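Local structure of N-acetylmuramoyl-L-alanine amidase AmiD (Escherichia coli, 3D2Y) at residues E106-Q111 with Y118-E123. The protein is a zinc-dependent outer-membrane lipoprotein that hydrolyses the bond between N-acetylmuramoyl groups and L-amino acids in cell-wall glycopeptides. Residues are numbered along the deposited sequence; the frame is centred on the assembly and turned at random.
Sequences ENRGWQ and YFAPFE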
ATOM      1  N   GLU A 106      13.557   0.552  -5.214  1.00  3.60           N
ATOM      2  CA  GLU A 106      14.236   0.650  -6.503  1.00  2.00           C
ATOM      3  C   GLU A 106      13.897  -0.621  -7.268  1.00  2.00           C
ATOM      4  O   GLU A 106      14.294  -1.717  -6.876  1.00  7.27           O
ATOM      5  CB  GLU A 106      15.741   0.792  -6.362  1.00  2.00           C
ATOM      6  CG  GLU A 106      16.475   0.860  -7.726  1.00  2.92           C
ATOM      7  CD  GLU A 106      17.982   0.521  -7.680  1.00  4.04           C
ATOM      8  OE1 GLU A 106      18.548   0.330  -8.767  1.00  4.03           O
ATOM      9  OE2 GLU A 106      18.589   0.465  -6.594  1.00  7.83           O
ATOM     10  N   ASN A 107      13.153  -0.462  -8.348  1.00  2.98           N
ATOM     11  CA  ASN A 107      12.730  -1.605  -9.153  1.00  6.59           C
ATOM     12  C   ASN A 107      12.262  -1.003 -10.470  1.00  2.30           C
ATOM     13  O   ASN A 107      11.707   0.091 -10.463  1.00  3.87           O
ATOM     14  CB  ASN A 107      11.611  -2.377  -8.408  1.00  3.85           C
ATOM     15  CG  ASN A 107      10.947  -3.449  -9.290  1.00  4.87           C
ATOM     16  OD1 ASN A 107      10.053  -3.140 -10.105  1.00  7.58           O
ATOM     17  ND2 ASN A 107      11.396  -4.712  -9.152  1.00  2.00           N
ATOM     18  N   ARG A 108      12.491  -1.697 -11.585  1.00  4.93           N
ATOM     19  CA  ARG A 108      12.231  -1.141 -12.918  1.00  5.36           C
ATOM     20  C   ARG A 108      10.749  -0.962 -13.298  1.00  9.84           C
ATOM     21  O   ARG A 108      10.432  -0.245 -14.274  1.00  9.04           O
ATOM     22  CB  ARG A 108      12.966  -1.981 -13.981  1.00  6.30           C
ATOM     23  CG  ARG A 108      12.516  -1.762 -15.417  1.00 11.87           C
ATOM     24  CD  ARG A 108      12.900  -2.978 -16.320  1.00 15.32           C
ATOM     25  NE  ARG A 108      13.886  -3.811 -15.635  1.00 18.44           N
ATOM     26  CZ  ARG A 108      13.808  -5.128 -15.444  1.00 18.84           C
ATOM     27  NH1 ARG A 108      12.817  -5.850 -15.948  1.00 12.55           N
ATOM     28  NH2 ARG A 108      14.776  -5.725 -14.761  1.00 20.20           N
ATOM     29  N   GLY A 109       9.855  -1.592 -12.531  1.00  5.67           N
ATOM     30  CA  GLY A 109       8.425  -1.647 -12.892  1.00  8.81           C
ATOM     31  C   GLY A 109       8.160  -2.475 -14.137  1.00 18.34           C
ATOM     32  O   GLY A 109       8.787  -3.544 -14.336  1.00 18.71           O
ATOM     33  N   TRP A 110       7.236  -1.988 -14.970  1.00 18.43           N
ATOM     34  CA  TRP A 110       6.856  -2.657 -16.219  1.00 19.40           C
ATOM     35  C   TRP A 110       7.518  -2.101 -17.470  1.00 22.36           C
ATOM     36  O   TRP A 110       7.831  -0.912 -17.561  1.00 23.31           O
ATOM     37  CB  TRP A 110       5.332  -2.697 -16.431  1.00 19.43           C
ATOM     38  CG  TRP A 110       4.679  -1.361 -16.518  1.00 18.16           C
ATOM     39  CD1 TRP A 110       4.028  -0.707 -15.512  1.00 19.06           C
ATOM     40  CD2 TRP A 110       4.555  -0.529 -17.678  1.00 19.94           C
ATOM     41  NE1 TRP A 110       3.545   0.489 -15.955  1.00 17.89           N
ATOM     42  CE2 TRP A 110       3.844   0.625 -17.285  1.00 20.80           C
ATOM     43  CE3 TRP A 110       4.986  -0.640 -19.014  1.00 20.25           C
ATOM     44  CZ2 TRP A 110       3.548   1.666 -18.177  1.00 19.56           C
ATOM     45  CZ3 TRP A 110       4.697   0.401 -19.897  1.00 20.19           C
ATOM     46  CH2 TRP A 110       3.982   1.535 -19.473  1.00 18.56           C
ATOM     47  N   GLN A 111       7.727  -2.993 -18.431  1.00 24.12           N
ATOM     48  CA  GLN A 111       8.210  -2.615 -19.736  1.00 24.34           C
ATOM     49  C   GLN A 111       7.402  -3.451 -20.720  1.00 27.55           C
ATOM     50  O   GLN A 111       7.287  -4.664 -20.539  1.00 26.57           O
ATOM     51  CB  GLN A 111       9.693  -2.947 -19.844  1.00 26.62           C
ATOM     52  CG  GLN A 111      10.554  -1.785 -20.295  1.00 28.94           C
ATOM     53  CD  GLN A 111      11.965  -1.862 -19.737  1.00 28.61           C
ATOM     54  OE1 GLN A 111      12.628  -2.892 -19.830  1.00 26.99           O
ATOM     55  NE2 GLN A 111      12.422  -0.768 -19.140  1.00 29.13           N
ATOM     56  N   TYR A 118       5.421  -6.457 -19.091  1.00 23.06           N
ATOM     57  CA  TYR A 118       6.141  -7.434 -18.272  1.00 19.43           C
ATOM     58  C   TYR A 118       6.692  -6.666 -17.086  1.00 16.00           C
ATOM     59  O   TYR A 118       7.286  -5.602 -17.271  1.00 16.66           O
ATOM     60  CB  TYR A 118       7.317  -8.073 -19.035  1.00 23.24           C
ATOM     61  CG  TYR A 118       7.023  -9.310 -19.890  1.00 25.39           C
ATOM     62  CD1 TYR A 118       7.024 -10.601 -19.340  1.00 25.24           C
ATOM     63  CD2 TYR A 118       6.791  -9.187 -21.265  1.00 27.49           C
ATOM     64  CE1 TYR A 118       6.769 -11.742 -20.148  1.00 23.71           C
ATOM     65  CE2 TYR A 118       6.540 -10.306 -22.073  1.00 25.97           C
ATOM     66  CZ  TYR A 118       6.529 -11.578 -21.518  1.00 25.20           C
ATOM     67  OH  TYR A 118       6.271 -12.665 -22.352  1.00 25.36           O
ATOM     68  N   PHE A 119       6.500  -7.185 -15.874  1.00 13.98           N
ATOM     69  CA  PHE A 119       7.000  -6.518 -14.668  1.00  8.86           C
ATOM     70  C   PHE A 119       8.343  -7.136 -14.245  1.00  9.69           C
ATOM     71  O   PHE A 119       8.672  -8.209 -14.709  1.00 15.01           O
ATOM     72  CB  PHE A 119       5.971  -6.616 -13.536  1.00  8.14           C
ATOM     73  CG  PHE A 119       4.798  -5.677 -13.686  1.00  7.59           C
ATOM     74  CD1 PHE A 119       4.775  -4.444 -13.036  1.00  7.17           C
ATOM     75  CD2 PHE A 119       3.679  -6.041 -14.439  1.00  6.15           C
ATOM     76  CE1 PHE A 119       3.674  -3.579 -13.142  1.00  9.61           C
ATOM     77  CE2 PHE A 119       2.591  -5.180 -14.572  1.00 10.75           C
ATOM     78  CZ  PHE A 119       2.556  -3.972 -13.902  1.00  8.67           C
ATOM     79  N   ALA A 120       9.088  -6.468 -13.361  1.00  9.50           N
ATOM     80  CA  ALA A 120      10.438  -6.910 -12.940  1.00  7.95           C
ATOM     81  C   ALA A 120      10.361  -7.566 -11.568  1.00  8.92           C
ATOM     82  O   ALA A 120       9.721  -7.027 -10.677  1.00  8.08           O
ATOM     83  CB  ALA A 120      11.336  -5.710 -12.854  1.00 12.44           C
ATOM     84  N   PRO A 121      10.997  -8.734 -11.386  1.00  9.89           N
ATOM     85  CA  PRO A 121      10.987  -9.379 -10.071  1.00 12.14           C
ATOM     86  C   PRO A 121      11.682  -8.532  -8.997  1.00 10.10           C
ATOM     87  O   PRO A 121      12.605  -7.779  -9.297  1.00  5.26           O
ATOM     88  CB  PRO A 121      11.770 -10.685 -10.333  1.00 14.70           C
ATOM     89  CG  PRO A 121      11.597 -10.921 -11.808  1.00 15.52           C
ATOM     90  CD  PRO A 121      11.702  -9.553 -12.394  1.00 11.69           C
ATOM     91  N   PHE A 122      11.242  -8.655  -7.748  1.00  4.81           N
ATOM     92  CA  PHE A 122      11.927  -7.967  -6.654  1.00  7.60           C
ATOM     93  C   PHE A 122      13.088  -8.788  -6.084  1.00  9.37           C
ATOM     94  O   PHE A 122      12.922  -9.971  -5.681  1.00  9.55           O
ATOM     95  CB  PHE A 122      10.920  -7.616  -5.564  1.00  6.56           C
ATOM     96  CG  PHE A 122       9.937  -6.525  -5.980  1.00 11.29           C
ATOM     97  CD1 PHE A 122       8.830  -6.835  -6.774  1.00  8.45           C
ATOM     98  CD2 PHE A 122      10.167  -5.197  -5.637  1.00  8.02           C
ATOM     99  CE1 PHE A 122       7.897  -5.848  -7.200  1.00  4.28           C
ATOM    100  CE2 PHE A 122       9.274  -4.195  -6.069  1.00  7.53           C
ATOM    101  CZ  PHE A 122       8.131  -4.540  -6.862  1.00  7.38           C
ATOM    102  N   GLU A 123      14.273  -8.163  -6.044  1.00  7.65           N
ATOM    103  CA  GLU A 123      15.431  -8.754  -5.430  1.00  9.03           C
ATOM    104  C   GLU A 123      15.097  -9.228  -4.027  1.00  8.39           C
ATOM    105  O   GLU A 123      14.547  -8.488  -3.223  1.00  9.36           O
ATOM    106  CB  GLU A 123      16.618  -7.772  -5.414  1.00 11.49           C
ATOM    107  CG  GLU A 123      16.768  -6.887  -6.661  1.00 13.62           C
ATOM    108  CD  GLU A 123      17.016  -7.632  -7.983  1.00 16.32           C
ATOM    109  OE1 GLU A 123      17.291  -8.867  -7.987  1.00 18.46           O
ATOM    110  OE2 GLU A 123      16.952  -6.938  -9.035  1.00 15.97           O
TER
HETATM  111  O   HOH W   1      13.629  -4.925  -6.990  1.00 11.08           O
HETATM  112  O   HOH W   2       7.877  -4.991 -10.845  1.00  7.33           O
HETATM  113  O   HOH W   3      10.061  -4.525 -16.624  1.00 19.80           O
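Asn107 reaches across to Phe122 and Ala120 and illustrates how one buried amide can tie two chain segments together at the base of a beta hairpin. Asn107 CB meets the rim of the Phe122 ring at CE2, 3.8 Å away. With CG anti to the backbone N (chi1 170°), the amide lies almost flat over that ring, the planes 11° apart and ND2 above the ring centre. Asn107 ND2 donates to Ala120 O at 3.2 Å, nearly straight and within its own amide plane; ND2 stands above the Ala120 carbonyl plane, and also donates to a water that in turn donates to Glu106 O. Asn107 OD1 accepts from Gly109 N, 2.9 Å away, closing an Asx turn, and a second water links OD1 to Ala120 O. Both polar ends are thus engaged, which fixes the amide's rotation.

Ala120 CB lies 3.4 Å from Arg108 NH1, over one guanidinium face. Trp110 CB sits over the centre of the Phe119 ring, and the indole's five-membered ring turns its edge toward that face in an offset edge-to-face pair, planes at 69°. Both aromatic side chains touch Tyr36, a substrate-binding residue. Reciprocal Gln111–Tyr118 backbone bonds mark the antiparallel hairpin of strands 110-113 and 116-119, beside this zinc amidase's substrate site.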